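Local coordinates for protein elongation factor 1-beta (Pyrococcus horikoshii OT-3, PDB 7CSL) that probably promotes the exchange of GDP for GTP on EF-1-alpha, so that the factor can again form its ternary complex with aminoacyl-tRNA, at residues Tyr36-Val41 with Leu53-Leu58; Lys30-Lys35 with Glu72-Val77; Asp22-Lys27 with Glu78-Ala83. One frame throughout, in Å; residues are numbered along the deposited sequence.

Contact 1: Tyr36-Val41 with Leu53-Leu58; sequences YGLAKV and LKFYVL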
ATOM      1  N   TYR C  36      -7.565 -20.780   2.065  1.00 38.82           N
ATOM      2  CA  TYR C  36      -6.286 -20.077   1.778  1.00 37.09           C
ATOM      3  C   TYR C  36      -5.198 -21.112   1.540  1.00 38.75           C
ATOM      4  O   TYR C  36      -5.339 -22.259   1.925  1.00 45.21           O
ATOM      5  CB  TYR C  36      -5.926 -19.131   2.912  1.00 35.91           C
ATOM      6  CG  TYR C  36      -6.989 -18.129   3.215  1.00 37.70           C
ATOM      7  CD1 TYR C  36      -7.059 -16.928   2.536  1.00 38.73           C
ATOM      8  CD2 TYR C  36      -7.945 -18.374   4.180  1.00 40.63           C
ATOM      9  CE1 TYR C  36      -8.052 -16.017   2.825  1.00 43.79           C
ATOM     10  CE2 TYR C  36      -8.940 -17.468   4.472  1.00 36.46           C
ATOM     11  CZ  TYR C  36      -8.992 -16.298   3.786  1.00 40.93           C
ATOM     12  OH  TYR C  36      -9.949 -15.375   4.055  1.00 39.85           O
ATOM     13  N   GLY C  37      -4.136 -20.714   0.873  1.00 37.12           N
ATOM     14  CA  GLY C  37      -2.998 -21.562   0.691  1.00 38.01           C
ATOM     15  C   GLY C  37      -1.799 -20.845   1.175  1.00 34.02           C
ATOM     16  O   GLY C  37      -1.902 -19.743   1.666  1.00 40.29           O
ATOM     17  N   LEU C  38      -0.639 -21.452   0.997  1.00 36.76           N
ATOM     18  CA  LEU C  38       0.601 -20.889   1.495  1.00 38.94           C
ATOM     19  C   LEU C  38       1.697 -21.130   0.486  1.00 39.17           C
ATOM     20  O   LEU C  38       1.989 -22.270   0.168  1.00 33.65           O
ATOM     21  CB  LEU C  38       0.968 -21.562   2.826  1.00 39.38           C
ATOM     22  CG  LEU C  38       2.222 -21.070   3.519  1.00 37.72           C
ATOM     23  CD1 LEU C  38       2.093 -19.621   3.968  1.00 38.90           C
ATOM     24  CD2 LEU C  38       2.504 -21.914   4.738  1.00 40.56           C
ATOM     25  N   ALA C  39       2.295 -20.062  -0.029  1.00 39.54           N
ATOM     26  CA  ALA C  39       3.351 -20.211  -1.037  1.00 40.14           C
ATOM     27  C   ALA C  39       4.691 -20.505  -0.386  1.00 37.04           C
ATOM     28  O   ALA C  39       5.411 -21.334  -0.880  1.00 38.80           O
ATOM     29  CB  ALA C  39       3.443 -18.978  -1.963  1.00 39.92           C
ATOM     30  N   LYS C  40       4.985 -19.842   0.734  1.00 38.45           N
ATOM     31  CA  LYS C  40       6.232 -20.003   1.456  1.00 41.13           C
ATOM     32  C   LYS C  40       6.265 -19.194   2.750  1.00 37.91           C
ATOM     33  O   LYS C  40       5.490 -18.261   2.962  1.00 35.08           O
ATOM     34  CB  LYS C  40       7.447 -19.575   0.621  1.00 43.11           C
ATOM     35  CG  LYS C  40       7.461 -18.114   0.221  1.00 42.94           C
ATOM     36  CD  LYS C  40       8.753 -17.825  -0.510  1.00 47.44           C
ATOM     37  CE  LYS C  40       8.875 -16.343  -0.777  1.00 50.37           C
ATOM     38  NZ  LYS C  40      10.062 -16.117  -1.628  1.00 60.85           N
ATOM     39  N   VAL C  41       7.203 -19.556   3.605  1.00 33.50           N
ATOM     40  CA  VAL C  41       7.459 -18.811   4.824  1.00 37.00           C
ATOM     41  C   VAL C  41       8.918 -18.393   4.769  1.00 40.77           C
ATOM     42  O   VAL C  41       9.769 -19.236   4.536  1.00 42.83           O
ATOM     43  CB  VAL C  41       7.199 -19.669   6.076  1.00 34.82           C
ATOM     44  CG1 VAL C  41       7.208 -18.790   7.314  1.00 35.45           C
ATOM     45  CG2 VAL C  41       5.852 -20.363   5.966  1.00 35.73           C
ATOM     46  N   LEU C  53       8.556 -14.014  11.120  1.00 38.02           N
ATOM     47  CA  LEU C  53       8.144 -15.011  10.132  1.00 39.28           C
ATOM     48  C   LEU C  53       7.236 -14.260   9.143  1.00 41.22           C
ATOM     49  O   LEU C  53       6.255 -13.630   9.555  1.00 42.25           O
ATOM     50  CB  LEU C  53       7.362 -16.123  10.779  1.00 41.32           C
ATOM     51  CG  LEU C  53       8.035 -17.330  11.473  1.00 45.82           C
ATOM     52  CD1 LEU C  53       9.296 -17.001  12.205  1.00 48.03           C
ATOM     53  CD2 LEU C  53       7.030 -17.968  12.409  1.00 47.06           C
ATOM     54  N   LYS C  54       7.562 -14.345   7.860  1.00 42.01           N
ATOM     55  CA  LYS C  54       6.758 -13.757   6.779  1.00 40.19           C
ATOM     56  C   LYS C  54       6.095 -14.850   5.944  1.00 36.57           C
ATOM     57  O   LYS C  54       6.741 -15.580   5.225  1.00 33.21           O
ATOM     58  CB  LYS C  54       7.625 -12.824   5.946  1.00 49.12           C
ATOM     59  CG  LYS C  54       7.842 -11.486   6.647  1.00 51.05           C
ATOM     60  CD  LYS C  54       9.008 -10.712   6.044  1.00 59.18           C
ATOM     61  CE  LYS C  54       8.782 -10.254   4.614  1.00 60.61           C
ATOM     62  NZ  LYS C  54       9.402 -11.155   3.600  1.00 67.41           N
ATOM     63  N   PHE C  55       4.786 -14.980   6.139  1.00 33.70           N
ATOM     64  CA  PHE C  55       3.925 -15.927   5.471  1.00 33.60           C
ATOM     65  C   PHE C  55       3.346 -15.355   4.174  1.00 32.88           C
ATOM     66  O   PHE C  55       2.627 -14.373   4.197  1.00 35.91           O
ATOM     67  CB  PHE C  55       2.769 -16.308   6.404  1.00 32.03           C
ATOM     68  CG  PHE C  55       3.187 -17.205   7.550  1.00 34.06           C
ATOM     69  CD1 PHE C  55       3.885 -16.697   8.626  1.00 35.48           C
ATOM     70  CD2 PHE C  55       2.877 -18.563   7.543  1.00 36.96           C
ATOM     71  CE1 PHE C  55       4.255 -17.528   9.671  1.00 38.22           C
ATOM     72  CE2 PHE C  55       3.244 -19.395   8.578  1.00 34.24           C
ATOM     73  CZ  PHE C  55       3.948 -18.889   9.625  1.00 36.99           C
ATOM     74  N   TYR C  56       3.647 -16.002   3.061  1.00 34.60           N
ATOM     75  CA  TYR C  56       3.110 -15.642   1.745  1.00 32.32           C
ATOM     76  C   TYR C  56       1.802 -16.410   1.581  1.00 36.32           C
ATOM     77  O   TYR C  56       1.768 -17.521   1.043  1.00 42.56           O
ATOM     78  CB  TYR C  56       4.137 -15.925   0.670  1.00 38.66           C
ATOM     79  CG  TYR C  56       5.303 -14.987   0.787  1.00 36.11           C
ATOM     80  CD1 TYR C  56       6.193 -15.072   1.873  1.00 37.63           C
ATOM     81  CD2 TYR C  56       5.502 -13.980  -0.137  1.00 42.25           C
ATOM     82  CE1 TYR C  56       7.235 -14.174   2.031  1.00 42.03           C
ATOM     83  CE2 TYR C  56       6.574 -13.083  -0.007  1.00 40.76           C
ATOM     84  CZ  TYR C  56       7.440 -13.187   1.083  1.00 42.60           C
ATOM     85  OH  TYR C  56       8.514 -12.310   1.252  1.00 48.60           O
ATOM     86  N   VAL C  57       0.728 -15.811   2.077  1.00 33.60           N
ATOM     87  CA  VAL C  57      -0.593 -16.455   2.053  1.00 33.68           C
ATOM     88  C   VAL C  57      -1.227 -16.258   0.673  1.00 36.68           C
ATOM     89  O   VAL C  57      -1.283 -15.140   0.199  1.00 36.15           O
ATOM     90  CB  VAL C  57      -1.505 -15.888   3.150  1.00 35.42           C
ATOM     91  CG1 VAL C  57      -2.830 -16.651   3.260  1.00 34.81           C
ATOM     92  CG2 VAL C  57      -0.811 -15.966   4.527  1.00 37.75           C
ATOM     93  N   LEU C  58      -1.757 -17.351   0.096  1.00 35.13           N
ATOM     94  CA  LEU C  58      -2.487 -17.350  -1.148  1.00 35.65           C
ATOM     95  C   LEU C  58      -3.978 -17.224  -0.893  1.00 33.90           C
ATOM     96  O   LEU C  58      -4.569 -17.901  -0.019  1.00 34.84           O
ATOM     97  CB  LEU C  58      -2.216 -18.634  -1.949  1.00 34.94           C
ATOM     98  CG  LEU C  58      -0.736 -18.917  -2.160  1.00 40.01           C
ATOM     99  CD1 LEU C  58      -0.503 -20.281  -2.765  1.00 38.44           C
ATOM    100  CD2 LEU C  58      -0.133 -17.778  -2.998  1.00 43.71           C
TER

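Contact 2: Lys30-Lys35 with Glu72-Val77; sequences KVIPEK and EKFEEV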
ATOM      1  N   LYS C  30      -0.932 -24.539  10.759  1.00 45.77           N
ATOM      2  CA  LYS C  30      -2.156 -25.308  11.028  1.00 45.36           C
ATOM      3  C   LYS C  30      -3.430 -24.457  11.195  1.00 44.23           C
ATOM      4  O   LYS C  30      -4.511 -25.014  11.170  1.00 44.83           O
ATOM      5  CB  LYS C  30      -1.970 -26.207  12.279  1.00 49.72           C
ATOM      6  CG  LYS C  30      -0.904 -27.294  12.101  1.00 53.86           C
ATOM      7  CD  LYS C  30      -0.538 -27.982  13.430  1.00 57.99           C
ATOM      8  CE  LYS C  30      -1.699 -28.808  13.966  1.00 64.66           C
ATOM      9  NZ  LYS C  30      -1.292 -29.954  14.843  1.00 73.97           N
ATOM     10  N   VAL C  31      -3.307 -23.143  11.425  1.00 44.47           N
ATOM     11  CA  VAL C  31      -4.482 -22.268  11.619  1.00 40.88           C
ATOM     12  C   VAL C  31      -4.832 -21.406  10.400  1.00 44.94           C
ATOM     13  O   VAL C  31      -5.796 -20.699  10.463  1.00 42.65           O
ATOM     14  CB  VAL C  31      -4.373 -21.337  12.863  1.00 45.46           C
ATOM     15  CG1 VAL C  31      -4.139 -22.154  14.120  1.00 45.12           C
ATOM     16  CG2 VAL C  31      -3.287 -20.236  12.704  1.00 43.57           C
ATOM     17  N   ILE C  32      -4.049 -21.439   9.316  1.00 42.73           N
ATOM     18  CA  ILE C  32      -4.514 -20.857   8.029  1.00 38.85           C
ATOM     19  C   ILE C  32      -5.777 -21.617   7.559  1.00 39.33           C
ATOM     20  O   ILE C  32      -5.733 -22.826   7.371  1.00 38.36           O
ATOM     21  CB  ILE C  32      -3.465 -20.966   6.923  1.00 37.15           C
ATOM     22  CG1 ILE C  32      -2.192 -20.167   7.301  1.00 35.61           C
ATOM     23  CG2 ILE C  32      -4.024 -20.442   5.601  1.00 38.33           C
ATOM     24  CD1 ILE C  32      -0.959 -20.676   6.605  1.00 38.68           C
ATOM     25  N   PRO C  33      -6.893 -20.909   7.340  1.00 38.88           N
ATOM     26  CA  PRO C  33      -8.112 -21.612   6.905  1.00 40.05           C
ATOM     27  C   PRO C  33      -8.002 -22.315   5.551  1.00 42.59           C
ATOM     28  O   PRO C  33      -7.248 -21.872   4.673  1.00 48.14           O
ATOM     29  CB  PRO C  33      -9.153 -20.507   6.860  1.00 40.09           C
ATOM     30  CG  PRO C  33      -8.653 -19.446   7.775  1.00 41.40           C
ATOM     31  CD  PRO C  33      -7.155 -19.497   7.662  1.00 42.96           C
ATOM     32  N   GLU C  34      -8.795 -23.375   5.388  1.00 46.29           N
ATOM     33  CA  GLU C  34      -8.704 -24.293   4.265  1.00 49.22           C
ATOM     34  C   GLU C  34      -8.739 -23.624   2.889  1.00 41.33           C
ATOM     35  O   GLU C  34      -8.026 -24.074   2.002  1.00 41.24           O
ATOM     36  CB  GLU C  34      -9.802 -25.387   4.327  1.00 51.58           C
ATOM     37  CG  GLU C  34      -9.622 -26.514   3.295  1.00 50.95           C
ATOM     38  CD  GLU C  34     -10.788 -27.513   3.242  1.00 60.43           C
ATOM     39  OE1 GLU C  34     -11.415 -27.769   4.295  1.00 62.59           O
ATOM     40  OE2 GLU C  34     -11.067 -28.071   2.146  1.00 59.53           O
ATOM     41  N   LYS C  35      -9.570 -22.605   2.699  1.00 37.39           N
ATOM     42  CA  LYS C  35      -9.659 -21.941   1.393  1.00 39.58           C
ATOM     43  C   LYS C  35      -8.461 -21.016   1.098  1.00 41.23           C
ATOM     44  O   LYS C  35      -8.369 -20.551  -0.025  1.00 44.46           O
ATOM     45  CB  LYS C  35     -10.964 -21.158   1.174  1.00 42.57           C
ATOM     46  CG  LYS C  35     -11.176 -19.903   2.008  1.00 47.00           C
ATOM     47  CD  LYS C  35     -12.540 -19.290   1.655  1.00 48.60           C
ATOM     48  CE  LYS C  35     -12.743 -17.880   2.191  1.00 50.79           C
ATOM     49  NZ  LYS C  35     -12.458 -17.823   3.647  1.00 58.27           N
ATOM     50  N   GLU C  72      -5.625 -12.558  12.329  1.00 40.13           N
ATOM     51  CA  GLU C  72      -6.268 -12.805  13.643  1.00 44.74           C
ATOM     52  C   GLU C  72      -6.117 -14.247  14.123  1.00 41.58           C
ATOM     53  O   GLU C  72      -5.894 -14.488  15.286  1.00 44.94           O
ATOM     54  CB  GLU C  72      -7.777 -12.482  13.612  1.00 51.07           C
ATOM     55  CG  GLU C  72      -8.163 -11.120  13.070  1.00 60.54           C
ATOM     56  CD  GLU C  72      -7.195 -10.010  13.428  1.00 69.83           C
ATOM     57  OE1 GLU C  72      -6.712  -9.987  14.577  1.00 81.22           O
ATOM     58  OE2 GLU C  72      -6.926  -9.136  12.566  1.00 79.01           O
ATOM     59  N   LYS C  73      -6.228 -15.210  13.229  1.00 41.46           N
ATOM     60  CA  LYS C  73      -5.994 -16.593  13.620  1.00 43.60           C
ATOM     61  C   LYS C  73      -4.582 -16.768  14.132  1.00 43.54           C
ATOM     62  O   LYS C  73      -4.388 -17.319  15.206  1.00 47.72           O
ATOM     63  CB  LYS C  73      -6.357 -17.577  12.498  1.00 44.36           C
ATOM     64  CG  LYS C  73      -7.855 -17.560  12.193  1.00 47.11           C
ATOM     65  CD  LYS C  73      -8.707 -18.152  13.329  1.00 52.84           C
ATOM     66  CE  LYS C  73     -10.203 -18.008  13.058  1.00 56.79           C
ATOM     67  NZ  LYS C  73     -10.986 -18.501  14.220  1.00 62.98           N
ATOM     68  N   PHE C  74      -3.628 -16.177  13.430  1.00 38.48           N
ATOM     69  CA  PHE C  74      -2.229 -16.083  13.861  1.00 36.28           C
ATOM     70  C   PHE C  74      -1.996 -15.387  15.225  1.00 36.25           C
ATOM     71  O   PHE C  74      -1.180 -15.864  16.024  1.00 37.66           O
ATOM     72  CB  PHE C  74      -1.427 -15.294  12.821  1.00 32.80           C
ATOM     73  CG  PHE C  74      -1.119 -16.006  11.549  1.00 36.51           C
ATOM     74  CD1 PHE C  74      -1.602 -17.259  11.237  1.00 37.20           C
ATOM     75  CD2 PHE C  74      -0.310 -15.350  10.603  1.00 39.45           C
ATOM     76  CE1 PHE C  74      -1.292 -17.853  10.040  1.00 39.55           C
ATOM     77  CE2 PHE C  74      -0.006 -15.949   9.394  1.00 37.47           C
ATOM     78  CZ  PHE C  74      -0.511 -17.204   9.113  1.00 37.61           C
ATOM     79  N   GLU C  75      -2.703 -14.297  15.506  1.00 39.52           N
ATOM     80  CA  GLU C  75      -2.557 -13.603  16.783  1.00 43.71           C
ATOM     81  C   GLU C  75      -3.052 -14.423  18.004  1.00 47.15           C
ATOM     82  O   GLU C  75      -2.716 -14.111  19.151  1.00 45.38           O
ATOM     83  CB  GLU C  75      -3.186 -12.202  16.718  1.00 50.27           C
ATOM     84  CG  GLU C  75      -2.356 -11.183  15.889  1.00 56.67           C
ATOM     85  CD  GLU C  75      -2.826  -9.724  16.014  1.00 59.30           C
ATOM     86  OE1 GLU C  75      -3.914  -9.508  16.572  1.00 50.87           O
ATOM     87  OE2 GLU C  75      -2.105  -8.776  15.576  1.00 61.53           O
ATOM     88  N   GLU C  76      -3.835 -15.473  17.770  1.00 49.49           N
ATOM     89  CA  GLU C  76      -4.283 -16.348  18.837  1.00 51.28           C
ATOM     90  C   GLU C  76      -3.211 -17.388  19.196  1.00 55.90           C
ATOM     91  O   GLU C  76      -3.258 -17.954  20.289  1.00 54.03           O
ATOM     92  CB  GLU C  76      -5.605 -17.038  18.455  1.00 53.72           C
ATOM     93  CG  GLU C  76      -6.806 -16.082  18.421  1.00 56.75           C
ATOM     94  CD  GLU C  76      -7.982 -16.537  17.542  1.00 63.27           C
ATOM     95  OE1 GLU C  76      -7.946 -17.648  16.962  1.00 58.99           O
ATOM     96  OE2 GLU C  76      -8.965 -15.764  17.420  1.00 64.36           O
ATOM     97  N   VAL C  77      -2.252 -17.642  18.298  1.00 43.48           N
ATOM     98  CA  VAL C  77      -1.261 -18.706  18.528  1.00 48.40           C
ATOM     99  C   VAL C  77      -0.222 -18.296  19.574  1.00 49.86           C
ATOM    100  O   VAL C  77       0.172 -17.115  19.655  1.00 51.78           O
ATOM    101  CB  VAL C  77      -0.584 -19.158  17.218  1.00 45.00           C
ATOM    102  CG1 VAL C  77       0.513 -20.186  17.458  1.00 54.84           C
ATOM    103  CG2 VAL C  77      -1.613 -19.738  16.267  1.00 48.92           C
TER

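Contact 3: Asp22-Lys27 with Glu78-Ala83; sequences DELEEK and ENVESA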
ATOM      1  N   ASP C  22      10.784 -22.698  14.654  1.00 49.95           N
ATOM      2  CA  ASP C  22      10.348 -23.929  13.944  1.00 50.27           C
ATOM      3  C   ASP C  22       8.995 -24.435  14.497  1.00 50.08           C
ATOM      4  O   ASP C  22       8.090 -24.862  13.754  1.00 53.63           O
ATOM      5  CB  ASP C  22      11.426 -25.036  14.020  1.00 56.10           C
ATOM      6  CG  ASP C  22      12.759 -24.631  13.355  1.00 60.53           C
ATOM      7  OD1 ASP C  22      12.762 -23.900  12.334  1.00 61.43           O
ATOM      8  OD2 ASP C  22      13.817 -25.035  13.863  1.00 58.83           O
ATOM      9  N   GLU C  23       8.857 -24.351  15.810  1.00 45.48           N
ATOM     10  CA  GLU C  23       7.655 -24.770  16.505  1.00 45.62           C
ATOM     11  C   GLU C  23       6.504 -23.829  16.194  1.00 43.16           C
ATOM     12  O   GLU C  23       5.377 -24.280  15.975  1.00 42.55           O
ATOM     13  CB  GLU C  23       7.938 -24.781  18.003  1.00 48.16           C
ATOM     14  CG  GLU C  23       6.807 -25.247  18.897  1.00 59.51           C
ATOM     15  CD  GLU C  23       7.213 -25.217  20.369  1.00 64.17           C
ATOM     16  OE1 GLU C  23       6.418 -24.700  21.180  1.00 71.51           O
ATOM     17  OE2 GLU C  23       8.335 -25.679  20.702  1.00 60.38           O
ATOM     18  N   LEU C  24       6.813 -22.527  16.189  1.00 45.69           N
ATOM     19  CA  LEU C  24       5.846 -21.470  15.935  1.00 43.81           C
ATOM     20  C   LEU C  24       5.360 -21.516  14.474  1.00 44.04           C
ATOM     21  O   LEU C  24       4.143 -21.492  14.200  1.00 38.74           O
ATOM     22  CB  LEU C  24       6.441 -20.081  16.295  1.00 41.44           C
ATOM     23  CG  LEU C  24       5.559 -18.895  15.922  1.00 39.14           C
ATOM     24  CD1 LEU C  24       4.279 -18.934  16.755  1.00 41.14           C
ATOM     25  CD2 LEU C  24       6.261 -17.570  16.127  1.00 43.85           C
ATOM     26  N   GLU C  25       6.287 -21.652  13.541  1.00 46.02           N
ATOM     27  CA  GLU C  25       5.909 -21.819  12.130  1.00 50.88           C
ATOM     28  C   GLU C  25       4.911 -22.942  11.943  1.00 49.69           C
ATOM     29  O   GLU C  25       3.881 -22.757  11.304  1.00 48.37           O
ATOM     30  CB  GLU C  25       7.135 -22.096  11.285  1.00 52.43           C
ATOM     31  CG  GLU C  25       6.885 -22.142   9.780  1.00 52.67           C
ATOM     32  CD  GLU C  25       8.168 -22.351   9.018  1.00 57.32           C
ATOM     33  OE1 GLU C  25       9.202 -21.849   9.507  1.00 54.93           O
ATOM     34  OE2 GLU C  25       8.142 -23.008   7.946  1.00 59.46           O
ATOM     35  N   GLU C  26       5.230 -24.100  12.518  1.00 50.05           N
ATOM     36  CA  GLU C  26       4.392 -25.289  12.397  1.00 50.74           C
ATOM     37  C   GLU C  26       2.976 -25.041  12.921  1.00 47.40           C
ATOM     38  O   GLU C  26       2.021 -25.579  12.360  1.00 49.82           O
ATOM     39  CB  GLU C  26       5.033 -26.495  13.128  1.00 57.08           C
ATOM     40  CG  GLU C  26       4.480 -27.853  12.697  1.00 64.68           C
ATOM     41  CD  GLU C  26       4.627 -28.955  13.752  1.00 73.32           C
ATOM     42  OE1 GLU C  26       5.779 -29.299  14.113  1.00 66.15           O
ATOM     43  OE2 GLU C  26       3.584 -29.491  14.205  1.00 72.12           O
ATOM     44  N   LYS C  27       2.859 -24.277  14.014  1.00 47.78           N
ATOM     45  CA  LYS C  27       1.566 -23.990  14.653  1.00 49.45           C
ATOM     46  C   LYS C  27       0.744 -23.015  13.842  1.00 48.32           C
ATOM     47  O   LYS C  27      -0.494 -23.145  13.714  1.00 43.42           O
ATOM     48  CB  LYS C  27       1.747 -23.408  16.073  1.00 53.93           C
ATOM     49  CG  LYS C  27       1.740 -24.458  17.187  1.00 61.58           C
ATOM     50  CD  LYS C  27       2.633 -24.084  18.364  1.00 68.69           C
ATOM     51  CE  LYS C  27       2.355 -24.928  19.612  1.00 74.36           C
ATOM     52  NZ  LYS C  27       1.549 -24.189  20.637  1.00 78.70           N
ATOM     53  N   GLU C  78       0.195 -19.283  20.377  1.00 50.55           N
ATOM     54  CA  GLU C  78       1.125 -19.092  21.499  1.00 49.43           C
ATOM     55  C   GLU C  78       2.456 -18.570  20.959  1.00 45.91           C
ATOM     56  O   GLU C  78       2.937 -19.057  19.934  1.00 40.99           O
ATOM     57  CB  GLU C  78       1.356 -20.439  22.197  1.00 51.56           C
ATOM     58  CG  GLU C  78       2.152 -20.415  23.488  1.00 51.34           C
ATOM     59  CD  GLU C  78       2.386 -21.831  24.002  1.00 54.49           C
ATOM     60  OE1 GLU C  78       3.548 -22.301  23.991  1.00 51.75           O
ATOM     61  OE2 GLU C  78       1.389 -22.502  24.357  1.00 57.61           O
ATOM     62  N   ASN C  79       3.000 -17.562  21.639  1.00 41.65           N
ATOM     63  CA  ASN C  79       4.275 -16.900  21.288  1.00 40.18           C
ATOM     64  C   ASN C  79       4.249 -15.914  20.100  1.00 37.65           C
ATOM     65  O   ASN C  79       5.287 -15.541  19.572  1.00 42.26           O
ATOM     66  CB  ASN C  79       5.397 -17.916  21.107  1.00 42.50           C
ATOM     67  CG  ASN C  79       5.695 -18.692  22.370  1.00 47.17           C
ATOM     68  OD1 ASN C  79       5.173 -18.393  23.444  1.00 46.25           O
ATOM     69  ND2 ASN C  79       6.570 -19.674  22.249  1.00 46.76           N
ATOM     70  N   VAL C  80       3.060 -15.489  19.711  1.00 39.82           N
ATOM     71  CA  VAL C  80       2.880 -14.474  18.730  1.00 37.26           C
ATOM     72  C   VAL C  80       2.597 -13.160  19.405  1.00 37.89           C
ATOM     73  O   VAL C  80       1.566 -13.012  20.040  1.00 38.07           O
ATOM     74  CB  VAL C  80       1.700 -14.788  17.821  1.00 37.48           C
ATOM     75  CG1 VAL C  80       1.431 -13.643  16.855  1.00 37.60           C
ATOM     76  CG2 VAL C  80       1.940 -16.114  17.072  1.00 41.43           C
ATOM     77  N   GLU C  81       3.459 -12.168  19.153  1.00 36.16           N
ATOM     78  CA  GLU C  81       3.225 -10.787  19.576  1.00 38.33           C
ATOM     79  C   GLU C  81       2.241  -9.997  18.698  1.00 41.29           C
ATOM     80  O   GLU C  81       1.381  -9.263  19.197  1.00 38.66           O
ATOM     81  CB  GLU C  81       4.587 -10.044  19.604  1.00 41.84           C
ATOM     82  CG  GLU C  81       4.505  -8.624  20.123  1.00 42.96           C
ATOM     83  CD  GLU C  81       4.250  -8.548  21.622  1.00 44.45           C
ATOM     84  OE1 GLU C  81       4.180  -9.595  22.249  1.00 44.81           O
ATOM     85  OE2 GLU C  81       4.146  -7.437  22.176  1.00 43.43           O
ATOM     86  N   SER C  82       2.414 -10.105  17.388  1.00 36.12           N
ATOM     87  CA  SER C  82       1.603  -9.398  16.418  1.00 36.68           C
ATOM     88  C   SER C  82       1.622 -10.148  15.077  1.00 34.75           C
ATOM     89  O   SER C  82       2.622 -10.836  14.759  1.00 34.77           O
ATOM     90  CB  SER C  82       2.152  -7.999  16.195  1.00 37.43           C
ATOM     91  OG  SER C  82       3.500  -8.049  15.733  1.00 41.93           O
ATOM     92  N   ALA C  83       0.564  -9.977  14.290  1.00 31.97           N
ATOM     93  CA  ALA C  83       0.541 -10.379  12.859  1.00 36.33           C
ATOM     94  C   ALA C  83      -0.125  -9.287  12.028  1.00 38.18           C
ATOM     95  O   ALA C  83      -1.241  -8.861  12.318  1.00 39.01           O
ATOM     96  CB  ALA C  83      -0.122 -11.746  12.654  1.00 38.66           C
TER
HETATM   97  O   HOH W   1       3.863 -23.259  21.630  1.00 55.72           O

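Contact 1: Tyr36-Val41 with Leu53-Leu58
An antiparallel beta pairing joins Tyr36-Val41 to Leu53-Leu58, at the start of strand 37-47 and the end of strand 50-59, the two arms of a hairpin in the four-stranded sheet. Gly37 and Leu58 form a hydrogen-bonded pair, Gly37 N giving to Leu58 O at 3.0 Å and Leu58 N to Gly37 O. Further along the register shifts: Ala39 N meets Tyr56 O at 2.8 Å, while Tyr56 N reaches Lys40 O. Ala39, with a helical backbone (phi -82°, psi -40°), takes up the extra residue and turns its methyl toward the partner strand, against Leu58 CD2.

On the face of Leu38, Val41, Phe55 and Val57, Val41 CG1 sits over the centre of the Phe55 ring, 3.9 Å from its centroid, and Leu38 CD1 comes to the ring edge at 3.8 Å from Phe55 CD2. Leu28 and Phe74, from the two helices, also pack on Phe55.

On the other face, the extended chain of Lys40 runs alongside Tyr56: CE stands 3.8 Å from the ring centroid, almost on the normal, and NZ makes a cation-pi contact at 4.9 Å. Lys40 chi1 of 62° places CG between the backbone N and carbonyl carbon, which lays the chain over the ring. NZ also forms a salt bridge with Glu42, and Lys54 NZ donates to Tyr56 OH at 2.8 Å, which probably steadies the hydroxyl end of the ring.

The pairing therefore has two chemistries: an apolar face turned to the helices, and a lysine-tyrosine face where Lys40, Tyr56 and Leu58 pack against the chain of another protein.

Contact 2: Lys30-Lys35 with Glu72-Val77
Apolar packing carries this contact: Val31 and Ile32, in the loop after helix 21-29, meet Phe74 of helix 67-75 and Val77 just after it, with no hydrogen bond between the segments. The Phe74 ring is approached at its rim. Val31 CG2 lies in the ring plane, 3.7 Å from Phe74 CD1, and Ile32 CG1 comes to the next edge position, 3.7 Å from Phe74 CE1. Val31 chi1 of -56° sets CG2 between its backbone N and carbonyl carbon, turned to the helix, where it also meets Val77 CG2 at 4.0 Å.

The mixed contacts are looser. Lys73 CB rests against Val31 O at 3.8 Å, its methylenes lying beside the loop while the bend at chi2 (-69°) leads the ammonium away.

Phe74 also reaches Ile10 and Val12 of the sheet, Leu28 of the first helix and the Phe55 ring. An alanine here would remove the ring whose edge receives both loop residues, and is likely to leave a gap between loop, helix and sheet with Val31 and Ile32 short of their partner.

Joined by apolar packing in place of hydrogen bonds, the two segments depend for their fit on the shape of these side chains.

Contact 3: Asp22-Lys27 with Glu78-Ala83
The Glu78 carboxylate has Lys27 NZ standing above one of its faces, 4.1 Å from Glu78 OE2, too far for a salt bridge. A water lies on that same side, 2.6 Å from Glu78 OE1, to which it donates. Its other hydrogen goes to the second carboxylate, Glu23 OE1, at 3.0 Å, and it accepts from Lys27 NZ at 2.7 Å. One water thus ties the helix to the turn before strand 80-90, and the ammonium stands close to two acids that would otherwise probably repel each other across 4.7 Å between Glu23 OE1 and Glu78 OE1. The Glu78 chain is extended, chi1 -173° and chi2 -176°, and carries its acid out to the water; Lys27 reaches the same place with bends at chi2 and chi4.

Beneath these charges lies the buried Leu24, which points from the helix at the other segment. Its CD1 touches the backbone Glu78 O at 3.5 Å and Val80 CG2 at 3.7 Å, the two side chains crossing at about a right angle, while CD2 comes near Asn79 O. Val80 goes on to Val12 of the neighbouring strand, and Asn79 is tied by its backbone to Thr15. Helix 21-29 is in this way packed against the entry of the edge strand 80-90.

The contact is layered, a leucine-valine packing below and a water-mediated charge network at the rim, so that direct contact between the segments is mainly apolar and the polar link passes chiefly through the water.

Overall arrangement
Along the chain the first segments run in the order contact 3, contact 2, contact 1, and their partners return in reverse, so contact 1 lies innermost and contact 3 outermost. Centres are about 11 Å apart for contacts 1 and 2, 10 Å for contacts 2 and 3, and 14 Å for contacts 1 and 3. Two helices, 21-29 and 67-75, pack on one face of an antiparallel sheet with strand order 2-3-1-4, a ferredoxin-like alpha+beta sandwich. Contact 1 pairs two of its strands; contacts 2 and 3 fasten the helical layer. They meet through Phe55 with Phe74, Leu53 with Leu24 and Val77 with Lys27, so the three adjoin through mostly apolar packing in the nucleotide exchange domain.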